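Local coordinates for minor fimbrium tip subunit Mfa3 (Porphyromonas gingivalis ATCC 33277, PDB 5NF4), which forms part of the tip of the minor fimbriae, filaments that mediate biofilm formation and adhesion to host cells and to other oral bacteria, at residues Q211-C216 and N247-Y252; K262-T267 and D289-T294; K273-F278 and P316-Y321; G302-F307 and V339-C344. One frame throughout, in Å; residues are numbered along the deposited sequence.

Interaction 1. Residues Q211-C216 and N247-Y252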
# COMPACT_ATOMS: atom_id res chain seq x y z
N GLN A 211 -1.54 -22.96 -15.94
CA GLN A 211 -2.92 -22.71 -16.33
C GLN A 211 -3.38 -21.40 -15.72
O GLN A 211 -4.00 -20.58 -16.39
CB GLN A 211 -3.82 -23.85 -15.87
CG GLN A 211 -5.27 -23.64 -16.19
CD GLN A 211 -6.14 -24.72 -15.59
OE1 GLN A 211 -5.88 -25.92 -15.77
NE2 GLN A 211 -7.16 -24.31 -14.84
N LYS A 212 -3.09 -21.19 -14.45
CA LYS A 212 -3.43 -19.91 -13.84
C LYS A 212 -2.80 -19.69 -12.49
O LYS A 212 -2.30 -20.62 -11.85
CB LYS A 212 -4.94 -19.76 -13.68
CG LYS A 212 -5.56 -20.69 -12.70
CD LYS A 212 -7.02 -20.28 -12.52
CE LYS A 212 -7.82 -21.31 -11.78
NZ LYS A 212 -9.24 -20.87 -11.65
N ILE A 213 -2.89 -18.43 -12.07
CA ILE A 213 -2.35 -17.97 -10.81
C ILE A 213 -3.41 -17.14 -10.11
O ILE A 213 -3.98 -16.23 -10.71
CB ILE A 213 -1.10 -17.08 -10.98
CG1 ILE A 213 -0.09 -17.71 -11.92
CG2 ILE A 213 -0.50 -16.78 -9.59
CD1 ILE A 213 1.15 -16.84 -12.14
N GLU A 214 -3.65 -17.44 -8.84
CA GLU A 214 -4.65 -16.74 -8.04
C GLU A 214 -4.05 -16.26 -6.73
O GLU A 214 -3.36 -17.01 -6.05
CB GLU A 214 -5.82 -17.66 -7.69
CG GLU A 214 -6.66 -18.09 -8.85
CD GLU A 214 -7.56 -19.27 -8.49
OE1 GLU A 214 -7.03 -20.39 -8.31
OE2 GLU A 214 -8.79 -19.06 -8.40
N LEU A 215 -4.40 -15.04 -6.35
CA LEU A 215 -4.13 -14.52 -5.01
C LEU A 215 -5.30 -14.81 -4.09
O LEU A 215 -6.44 -14.46 -4.39
CB LEU A 215 -3.87 -13.02 -5.08
CG LEU A 215 -3.86 -12.26 -3.75
CD1 LEU A 215 -2.74 -12.70 -2.81
CD2 LEU A 215 -3.78 -10.80 -4.06
N CYS A 216 -5.01 -15.47 -2.97
CA CYS A 216 -6.02 -15.92 -2.03
C CYS A 216 -5.85 -15.27 -0.65
O CYS A 216 -4.72 -14.98 -0.22
CB CYS A 216 -5.96 -17.43 -1.89
SG CYS A 216 -6.27 -18.26 -3.49
N ASN A 247 6.18 -13.23 -19.23
CA ASN A 247 6.00 -14.29 -18.23
C ASN A 247 5.87 -13.71 -16.83
O ASN A 247 6.18 -14.36 -15.82
CB ASN A 247 7.16 -15.28 -18.33
CG ASN A 247 7.16 -16.02 -19.64
OD1 ASN A 247 6.11 -16.17 -20.26
ND2 ASN A 247 8.34 -16.48 -20.08
N GLN A 248 5.35 -12.49 -16.80
CA GLN A 248 5.08 -11.78 -15.57
C GLN A 248 3.58 -11.64 -15.31
O GLN A 248 2.84 -11.21 -16.20
CB GLN A 248 5.73 -10.40 -15.61
CG GLN A 248 5.42 -9.55 -14.37
CD GLN A 248 5.99 -8.14 -14.49
OE1 GLN A 248 5.95 -7.53 -15.56
NE2 GLN A 248 6.52 -7.64 -13.40
N TRP A 249 3.16 -12.01 -14.10
CA TRP A 249 1.78 -11.83 -13.61
C TRP A 249 1.72 -10.87 -12.41
O TRP A 249 2.53 -10.96 -11.49
CB TRP A 249 1.16 -13.18 -13.20
CG TRP A 249 0.60 -13.98 -14.38
CD1 TRP A 249 -0.72 -14.08 -14.74
CD2 TRP A 249 1.34 -14.76 -15.34
NE1 TRP A 249 -0.85 -14.87 -15.86
CE2 TRP A 249 0.39 -15.30 -16.25
CE3 TRP A 249 2.69 -15.06 -15.52
CZ2 TRP A 249 0.76 -16.13 -17.31
CZ3 TRP A 249 3.06 -15.87 -16.59
CH2 TRP A 249 2.09 -16.40 -17.47
N LEU A 250 0.72 -10.00 -12.39
CA LEU A 250 0.63 -8.99 -11.32
C LEU A 250 -0.71 -9.00 -10.62
O LEU A 250 -1.74 -9.28 -11.23
CB LEU A 250 0.86 -7.57 -11.88
CG LEU A 250 2.21 -7.26 -12.49
CD1 LEU A 250 2.17 -5.82 -13.03
CD2 LEU A 250 3.35 -7.44 -11.48
N GLY A 251 -0.65 -8.67 -9.34
CA GLY A 251 -1.82 -8.29 -8.58
C GLY A 251 -1.46 -7.33 -7.45
O GLY A 251 -0.28 -7.02 -7.20
N TYR A 252 -2.48 -6.88 -6.74
CA TYR A 252 -2.28 -5.98 -5.61
C TYR A 252 -3.20 -6.35 -4.48
O TYR A 252 -4.26 -6.93 -4.69
CB TYR A 252 -2.53 -4.51 -6.02
CG TYR A 252 -1.79 -4.09 -7.26
CD1 TYR A 252 -2.32 -4.33 -8.52
CD2 TYR A 252 -0.55 -3.48 -7.19
CE1 TYR A 252 -1.66 -3.95 -9.65
CE2 TYR A 252 0.11 -3.09 -8.32
CZ TYR A 252 -0.44 -3.35 -9.55
OH TYR A 252 0.21 -2.99 -10.71

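Interaction 2. Residues K262-T267 and D289-T294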
# COMPACT_ATOMS: atom_id res chain seq x y z
N LYS A 262 1.06 -17.09 14.81
CA LYS A 262 0.50 -17.97 13.77
C LYS A 262 1.53 -18.35 12.70
O LYS A 262 2.49 -17.61 12.47
CB LYS A 262 -0.69 -17.28 13.09
CG LYS A 262 -1.84 -16.99 14.02
CD LYS A 262 -2.97 -16.26 13.35
CE LYS A 262 -4.06 -16.01 14.40
NZ LYS A 262 -5.18 -15.21 13.91
N TRP A 263 1.30 -19.47 12.00
CA TRP A 263 2.05 -19.75 10.81
C TRP A 263 1.22 -20.65 9.91
O TRP A 263 0.15 -21.09 10.31
CB TRP A 263 3.41 -20.38 11.12
CG TRP A 263 3.41 -21.68 11.87
CD1 TRP A 263 3.38 -22.93 11.33
CD2 TRP A 263 3.49 -21.86 13.29
NE1 TRP A 263 3.42 -23.88 12.32
CE2 TRP A 263 3.48 -23.25 13.53
CE3 TRP A 263 3.54 -20.99 14.38
CZ2 TRP A 263 3.55 -23.79 14.82
CZ3 TRP A 263 3.60 -21.53 15.67
CH2 TRP A 263 3.60 -22.92 15.87
N TRP A 264 1.73 -20.90 8.70
CA TRP A 264 1.03 -21.68 7.69
C TRP A 264 0.64 -23.02 8.27
O TRP A 264 1.47 -23.75 8.79
CB TRP A 264 1.93 -21.87 6.46
CG TRP A 264 1.28 -22.57 5.30
CD1 TRP A 264 1.50 -23.86 4.89
CD2 TRP A 264 0.32 -22.01 4.40
NE1 TRP A 264 0.72 -24.13 3.78
CE2 TRP A 264 -0.01 -23.01 3.47
CE3 TRP A 264 -0.30 -20.76 4.31
CZ2 TRP A 264 -0.93 -22.79 2.44
CZ3 TRP A 264 -1.20 -20.53 3.30
CH2 TRP A 264 -1.51 -21.54 2.37
N GLY A 265 -0.64 -23.34 8.19
CA GLY A 265 -1.10 -24.60 8.74
C GLY A 265 -1.38 -24.52 10.22
O GLY A 265 -1.77 -25.51 10.82
N ASN A 266 -1.19 -23.34 10.81
CA ASN A 266 -1.44 -23.11 12.24
C ASN A 266 -1.98 -21.71 12.47
O ASN A 266 -1.39 -20.92 13.23
CB ASN A 266 -0.15 -23.32 13.05
CG ASN A 266 -0.39 -23.24 14.55
OD1 ASN A 266 -1.36 -23.79 15.06
ND2 ASN A 266 0.48 -22.54 15.26
N THR A 267 -3.09 -21.38 11.82
CA THR A 267 -3.69 -20.06 12.00
C THR A 267 -4.98 -20.15 12.81
O THR A 267 -5.55 -19.14 13.16
CB THR A 267 -4.02 -19.38 10.66
OG1 THR A 267 -5.08 -20.10 10.03
CG2 THR A 267 -2.82 -19.36 9.74
N ASP A 289 0.46 -24.05 -3.48
CA ASP A 289 0.17 -22.86 -2.69
C ASP A 289 1.46 -22.28 -2.14
O ASP A 289 2.30 -22.98 -1.58
CB ASP A 289 -0.78 -23.18 -1.55
CG ASP A 289 -2.19 -23.52 -2.03
OD1 ASP A 289 -2.59 -23.07 -3.11
OD2 ASP A 289 -2.90 -24.22 -1.28
N VAL A 290 1.63 -20.98 -2.36
CA VAL A 290 2.85 -20.29 -1.99
C VAL A 290 2.47 -19.18 -1.03
O VAL A 290 1.96 -18.16 -1.43
CB VAL A 290 3.55 -19.71 -3.20
CG1 VAL A 290 4.89 -19.03 -2.80
CG2 VAL A 290 3.79 -20.82 -4.25
N PRO A 291 2.69 -19.41 0.26
CA PRO A 291 2.41 -18.34 1.24
C PRO A 291 3.30 -17.14 0.99
O PRO A 291 4.46 -17.30 0.64
CB PRO A 291 2.71 -19.01 2.59
CG PRO A 291 2.67 -20.47 2.32
CD PRO A 291 3.21 -20.62 0.91
N ILE A 292 2.74 -15.95 1.19
CA ILE A 292 3.46 -14.70 1.01
C ILE A 292 3.97 -14.24 2.38
O ILE A 292 3.23 -14.31 3.36
CB ILE A 292 2.52 -13.66 0.37
CG1 ILE A 292 2.14 -14.12 -1.04
CG2 ILE A 292 3.17 -12.29 0.32
CD1 ILE A 292 0.93 -13.39 -1.59
N ILE A 293 5.25 -13.88 2.45
CA ILE A 293 5.87 -13.45 3.71
C ILE A 293 6.61 -12.15 3.51
O ILE A 293 6.88 -11.75 2.38
CB ILE A 293 6.85 -14.49 4.24
CG1 ILE A 293 8.14 -14.54 3.39
CG2 ILE A 293 6.21 -15.85 4.25
CD1 ILE A 293 9.12 -15.62 3.80
N THR A 294 6.92 -11.50 4.63
CA THR A 294 7.85 -10.38 4.65
C THR A 294 9.11 -10.84 5.35
O THR A 294 9.11 -11.07 6.56
CB THR A 294 7.25 -9.15 5.37
OG1 THR A 294 6.10 -8.69 4.65
CG2 THR A 294 8.27 -8.06 5.46

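Interaction 3. Residues K273-F278 and P316-Y321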
# COMPACT_ATOMS: atom_id res chain seq x y z
N LYS A 273 -6.50 -18.36 6.88
CA LYS A 273 -6.69 -16.92 7.01
C LYS A 273 -6.04 -16.51 8.32
O LYS A 273 -6.14 -17.23 9.31
CB LYS A 273 -8.16 -16.53 7.00
CG LYS A 273 -8.84 -16.59 5.62
CD LYS A 273 -10.35 -16.64 5.76
CE LYS A 273 -11.09 -16.53 4.45
NZ LYS A 273 -12.57 -16.66 4.70
N PRO A 274 -5.42 -15.33 8.36
CA PRO A 274 -5.38 -14.28 7.34
C PRO A 274 -4.14 -14.30 6.44
O PRO A 274 -3.86 -13.30 5.78
CB PRO A 274 -5.38 -12.98 8.19
CG PRO A 274 -4.54 -13.40 9.42
CD PRO A 274 -4.88 -14.87 9.66
N ILE A 275 -3.41 -15.40 6.41
CA ILE A 275 -2.22 -15.46 5.59
C ILE A 275 -2.59 -15.33 4.11
O ILE A 275 -3.42 -16.06 3.60
CB ILE A 275 -1.41 -16.77 5.82
CG1 ILE A 275 -0.89 -16.80 7.26
CG2 ILE A 275 -0.24 -16.90 4.81
CD1 ILE A 275 -0.24 -18.12 7.70
N ASN A 276 -1.95 -14.38 3.43
CA ASN A 276 -2.07 -14.25 1.98
C ASN A 276 -1.22 -15.29 1.28
O ASN A 276 -0.09 -15.54 1.67
CB ASN A 276 -1.62 -12.86 1.52
CG ASN A 276 -2.54 -11.75 1.98
OD1 ASN A 276 -3.13 -11.76 3.09
ND2 ASN A 276 -2.66 -10.78 1.13
N PHE A 277 -1.75 -15.92 0.23
CA PHE A 277 -0.92 -16.82 -0.55
C PHE A 277 -1.37 -16.78 -1.99
O PHE A 277 -2.49 -16.35 -2.27
CB PHE A 277 -1.00 -18.26 -0.01
CG PHE A 277 -2.37 -18.91 -0.15
CD1 PHE A 277 -3.36 -18.68 0.80
CD2 PHE A 277 -2.64 -19.81 -1.19
CE1 PHE A 277 -4.62 -19.31 0.71
CE2 PHE A 277 -3.87 -20.42 -1.28
CZ PHE A 277 -4.85 -20.19 -0.33
N PHE A 278 -0.50 -17.21 -2.89
CA PHE A 278 -0.93 -17.37 -4.26
C PHE A 278 -0.89 -18.84 -4.61
O PHE A 278 -0.07 -19.62 -4.10
CB PHE A 278 -0.15 -16.50 -5.27
CG PHE A 278 1.33 -16.76 -5.37
CD1 PHE A 278 1.83 -17.62 -6.33
CD2 PHE A 278 2.24 -16.07 -4.57
CE1 PHE A 278 3.21 -17.82 -6.47
CE2 PHE A 278 3.62 -16.28 -4.70
CZ PHE A 278 4.10 -17.14 -5.65
N PRO A 316 8.19 -17.45 9.60
CA PRO A 316 8.21 -16.12 8.99
C PRO A 316 7.21 -15.16 9.58
O PRO A 316 6.29 -15.53 10.31
CB PRO A 316 7.88 -16.38 7.54
CG PRO A 316 7.19 -17.68 7.52
CD PRO A 316 7.68 -18.47 8.66
N SER A 317 7.40 -13.90 9.25
CA SER A 317 6.33 -12.93 9.38
C SER A 317 5.48 -13.00 8.11
O SER A 317 6.02 -12.89 7.00
CB SER A 317 6.87 -11.54 9.58
OG SER A 317 5.81 -10.63 9.49
N TYR A 318 4.17 -13.16 8.27
CA TYR A 318 3.25 -13.23 7.15
C TYR A 318 2.52 -11.92 6.90
O TYR A 318 1.65 -11.83 6.04
CB TYR A 318 2.22 -14.33 7.38
CG TYR A 318 2.80 -15.71 7.45
CD1 TYR A 318 3.02 -16.46 6.28
CD2 TYR A 318 3.16 -16.28 8.68
CE1 TYR A 318 3.53 -17.74 6.33
CE2 TYR A 318 3.70 -17.57 8.74
CZ TYR A 318 3.86 -18.29 7.56
OH TYR A 318 4.40 -19.55 7.57
N THR A 319 2.88 -10.88 7.65
CA THR A 319 2.28 -9.61 7.39
C THR A 319 2.65 -9.15 5.98
O THR A 319 3.79 -9.28 5.56
CB THR A 319 2.74 -8.58 8.41
OG1 THR A 319 2.16 -8.89 9.69
CG2 THR A 319 2.36 -7.12 7.99
N VAL A 320 1.66 -8.63 5.28
CA VAL A 320 1.86 -7.95 4.01
C VAL A 320 1.82 -6.45 4.31
O VAL A 320 0.81 -5.96 4.75
CB VAL A 320 0.77 -8.32 3.01
CG1 VAL A 320 0.89 -7.52 1.70
CG2 VAL A 320 0.79 -9.84 2.72
N TYR A 321 2.91 -5.73 4.03
CA TYR A 321 3.01 -4.30 4.33
C TYR A 321 2.64 -3.41 3.14
O TYR A 321 3.00 -3.70 1.99
CB TYR A 321 4.43 -3.99 4.79
CG TYR A 321 4.76 -4.50 6.17
CD1 TYR A 321 4.34 -3.81 7.31
CD2 TYR A 321 5.46 -5.68 6.34
CE1 TYR A 321 4.62 -4.29 8.58
CE2 TYR A 321 5.74 -6.16 7.61
CZ TYR A 321 5.32 -5.46 8.73
OH TYR A 321 5.61 -5.94 9.98
O HOH W 1 0.64 -13.40 4.10

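Interaction 4. Residues G302-F307 and V339-C344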
# COMPACT_ATOMS: atom_id res chain seq x y z
N GLY A 302 17.72 -21.59 3.32
CA GLY A 302 18.02 -21.27 1.93
C GLY A 302 16.92 -21.59 0.93
O GLY A 302 17.04 -21.26 -0.26
N GLN A 303 15.86 -22.24 1.39
CA GLN A 303 14.72 -22.56 0.52
C GLN A 303 13.47 -21.84 1.00
O GLN A 303 13.02 -22.02 2.14
CB GLN A 303 14.48 -24.06 0.48
CG GLN A 303 15.63 -24.86 -0.09
CD GLN A 303 15.31 -26.33 -0.04
OE1 GLN A 303 14.45 -26.81 -0.78
NE2 GLN A 303 15.97 -27.05 0.85
N TYR A 304 12.91 -21.02 0.12
CA TYR A 304 11.74 -20.25 0.45
C TYR A 304 10.58 -21.12 0.92
O TYR A 304 9.98 -20.84 1.95
CB TYR A 304 11.29 -19.41 -0.75
CG TYR A 304 10.11 -18.54 -0.43
CD1 TYR A 304 10.29 -17.26 0.06
CD2 TYR A 304 8.81 -18.98 -0.62
CE1 TYR A 304 9.20 -16.44 0.36
CE2 TYR A 304 7.72 -18.18 -0.33
CZ TYR A 304 7.92 -16.91 0.17
OH TYR A 304 6.85 -16.08 0.46
N LEU A 305 10.27 -22.19 0.19
CA LEU A 305 8.97 -22.82 0.45
C LEU A 305 8.84 -23.46 1.84
O LEU A 305 7.82 -23.26 2.49
CB LEU A 305 8.65 -23.85 -0.63
CG LEU A 305 8.06 -23.19 -1.88
CD1 LEU A 305 8.02 -24.24 -3.00
CD2 LEU A 305 6.66 -22.61 -1.63
N PRO A 306 9.86 -24.20 2.29
CA PRO A 306 9.76 -24.81 3.62
C PRO A 306 9.67 -23.77 4.72
O PRO A 306 8.94 -23.96 5.69
CB PRO A 306 11.04 -25.63 3.74
CG PRO A 306 11.49 -25.87 2.32
CD PRO A 306 11.04 -24.69 1.54
N PHE A 307 10.38 -22.66 4.57
CA PHE A 307 10.33 -21.58 5.55
C PHE A 307 8.94 -20.97 5.55
O PHE A 307 8.26 -20.84 6.58
CB PHE A 307 11.39 -20.53 5.20
CG PHE A 307 11.40 -19.34 6.10
CD1 PHE A 307 11.53 -19.50 7.46
CD2 PHE A 307 11.33 -18.06 5.59
CE1 PHE A 307 11.55 -18.39 8.30
CE2 PHE A 307 11.38 -16.98 6.41
CZ PHE A 307 11.49 -17.14 7.76
N VAL A 339 10.89 -21.81 -6.07
CA VAL A 339 10.52 -20.42 -5.84
C VAL A 339 11.66 -19.65 -5.25
O VAL A 339 12.22 -20.06 -4.24
CB VAL A 339 9.31 -20.30 -4.89
CG1 VAL A 339 8.92 -18.83 -4.72
CG2 VAL A 339 8.14 -21.08 -5.40
N LYS A 340 12.01 -18.53 -5.89
CA LYS A 340 12.94 -17.55 -5.32
C LYS A 340 12.16 -16.27 -5.07
O LYS A 340 11.21 -15.97 -5.79
CB LYS A 340 14.12 -17.30 -6.25
CG LYS A 340 15.06 -18.49 -6.43
CD LYS A 340 15.68 -18.89 -5.10
CE LYS A 340 16.60 -20.09 -5.23
NZ LYS A 340 17.93 -19.72 -5.77
N TYR A 341 12.60 -15.53 -4.04
CA TYR A 341 11.82 -14.44 -3.47
C TYR A 341 12.69 -13.24 -3.13
O TYR A 341 13.84 -13.39 -2.71
CB TYR A 341 11.13 -14.93 -2.21
CG TYR A 341 10.69 -13.89 -1.18
CD1 TYR A 341 9.43 -13.32 -1.24
CD2 TYR A 341 11.53 -13.52 -0.13
CE1 TYR A 341 9.01 -12.38 -0.27
CE2 TYR A 341 11.13 -12.60 0.83
CZ TYR A 341 9.87 -12.04 0.75
OH TYR A 341 9.44 -11.12 1.68
N SER A 342 12.10 -12.07 -3.29
CA SER A 342 12.67 -10.85 -2.73
C SER A 342 11.55 -9.87 -2.37
O SER A 342 10.46 -9.94 -2.91
CB SER A 342 13.67 -10.23 -3.70
OG SER A 342 13.06 -9.93 -4.93
N ILE A 343 11.82 -8.99 -1.42
CA ILE A 343 10.89 -7.91 -1.12
C ILE A 343 11.67 -6.61 -1.28
O ILE A 343 12.83 -6.52 -0.90
CB ILE A 343 10.30 -8.05 0.30
CG1 ILE A 343 9.26 -6.97 0.55
CG2 ILE A 343 11.42 -8.10 1.32
CD1 ILE A 343 8.66 -7.02 1.95
N CYS A 344 11.06 -5.61 -1.89
CA CYS A 344 11.73 -4.32 -1.99
C CYS A 344 10.74 -3.19 -1.91
O CYS A 344 9.54 -3.40 -1.81
CB CYS A 344 12.55 -4.23 -3.28
SG CYS A 344 11.64 -4.56 -4.77
O HOH W 2 14.14 -20.39 -2.41

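Interaction 1. Residues Q211-C216 and N247-Y252
Strand 211-216 and segment 247-252, a strand from Gln248 on, run in roughly the same direction without exchanging a backbone hydrogen bond, the CA of Ile213 lying 7.9 Å from the CA of Trp249 and that of Leu215 following at Gly251. Each strand pairs antiparallel with strand 238-242, so they are joined through a common neighbour, and their closeness is consistent with curling of the strands; the CB atoms of Ile213 and Trp249 both point across the gap.

The main contact is a CH-pi interaction. Ile213 reaches out through an extended CG1 branch (chi2 178°) and sets its terminal CD1 over one face of the indole, 4.0 Å from the centroid of the five-membered ring of Trp249. The methyl is not centred: it leans to the rim beside the side-chain stem, with Ile213 CD1 3.7 Å from Trp249 CG. The two side chains meet nearly at right angles, so the aliphatic branch ends on the ring instead of lying along it.

Farther along, Leu215 approaches with CD2, which comes within 4.0 Å of Tyr252 O. Gly251, with no side chain, is level with Leu215. The Tyr252 side chain starts out away from Leu215, and its hydroxyl is hydrogen-bonded to Glu66. A classic beta bulge at Gln211 and Lys212 faces Thr281.

Cohesion comes from the methyl on the indole, while Leu215 CD2 covers Tyr252 O, which is buried without a polar partner in the model.

Interaction 2. Residues K262-T267 and D289-T294
Trp264 presses its indole against Pro291 from the second position of a type II beta turn, Trp263 to Asn266; the contact packs this turn, in the loop between strands 248-254 and 277-282, against the end of strand 287-291. The turn closes with a hydrogen bond from Asn266 N to Trp263 O of 2.7 Å, and a longer one returns from Trp263 N to Asn266 O. Gly265 occupies the third position with a positive phi, as a type II turn commonly requires.

Across the contact the indole makes a CH-pi interaction. Pro291 CG stands over the six-membered ring of Trp264, 3.7 Å from its centroid and 20° off the normal, displaced toward CD2 and CE3. CG of Trp264 lies anti to its own N (chi1 -176°), which carries the indole away from the turn and over the proline. Pro291 CB adds a looser touch at Trp264 CE3, and the ring of Phe277 meets the indole edge-to-face.

Polar groups enter from outside the two segments. Trp264 N is hydrogen-bonded to Tyr318 OH. Asp289 turns its carboxylate to Arg279 in a salt bridge, while its methylene lies beside the tryptophan.

That methylene makes the remaining van der Waals contact. The carboxylate plane stands 74° from the indole plane, and Asp289 CB lies 4.0 Å from Trp264 CZ2, the benzo carbon next to CE2.

Interaction 3. Residues K273-F278 and P316-Y321
A water molecule links Asn276 to Tyr318: it accepts from Asn276 N at 2.8 Å and donates to Tyr318 O at 2.7 Å. It thereby bridges two backbones that form no direct hydrogen bond, although the CA atoms of Ile275 and Tyr318 are only 6.1 Å apart.

Beside this bridge Ile275 lies over one face of the Tyr318 ring. Its CD1 is nearly centred, 3.8 Å from the Tyr318 ring centroid and 5° off the normal, a well-aligned CH-pi contact. CG1 sits back over the root of the ring. Ile275 CG2, the other branch, comes down outside the ring, 3.6 Å from Tyr318 CD1, so the CG1-CD1 branch alone covers the face. The phenol oxygen is hydrogen-bonded to Ala308 O, which helps hold the far end of the ring.

A second, lighter contact follows where Val320 turns CG2 against the Asn276 side chain, 3.9 Å from Asn276 CG. These two side chains cross at about a right angle, and both also touch Met253 of strand 248-254.

The contact joins the loop entering strand 277-282, which includes a cis peptide before Pro274, to the loop leading into strand 324-332. Its chemistry implies a buried seam in which apolar packing supplies the surface match and one water links Asn276 N to Tyr318 O.

Interaction 4. Residues G302-F307 and V339-C344
Tyr304, in the first turn of helix 304-308, spans this contact from its root to its hydroxyl. Its CB rests 3.7 Å from Val339 O. With CG anti to the backbone N (chi1 -177°), the ring is carried off the helix and in beside Tyr341. From CG onward the two sides of the ring meet different partners: Tyr304 CD2 looks to Val339 CG1 at 4.1 Å, whereas Tyr304 CD1 lies 3.4 Å from Tyr341 CB. CE1 goes deepest, standing over one face of the Tyr341 ring, toward its rim, and only 3.3 Å from Tyr341 CG, a tight fit. The rings are tilted by 38° with centroids 4.9 Å apart, an oblique meeting of two aromatics. CZ and OH pass Tyr341 CD1 more loosely, and the hydroxyl is hydrogen-bonded with Pro291 O and shares a hydrogen bond with Tyr328 OH.

Next to Tyr304 in the helix, Leu305 brings CD1 to 4.0 Å from Val339 CG2, so the two methyls of Val339 are shared between successive helix residues.

One water completes the contact on the backbone side, accepting from Tyr304 N at 2.9 Å and donating to Val339 O. It serves an N-H at the start of the helix, just after the N-cap residue Gln303. Tyr341 OH, at the other end, is held by His295 N.

Taken together, this is a short helix packed by aromatic and aliphatic side chains on one face of a beta hairpin, strands 324-332 and 337-345, within the beta-rich domain of this FimB/Mfa2-family fimbrial subunit.

The four contacts lie in one beta-rich half of the chain and are linked by probable backbone and tyrosine hydrogen bonds and by packing, except interactions 1 and 4. Interactions 2 and 3 are closest, with centres 6 Å apart; Val290 N and Phe278 O, 2.8 Å apart, probably bond there across neighbouring strands. Interaction 1 joins interaction 3 through Cys216 N and Phe277 O, also at 2.8 Å, and touches interaction 2 by packing of Leu215 on Ile292. Tyrosines from interaction 4 reach interaction 2: Tyr304 extends to Pro291, and Tyr341 OH lies 2.7 Å from Ile293 O, a weak hydrogen bond. Interactions 1 and 4 do not touch, their nearest atoms being about 10 Å apart.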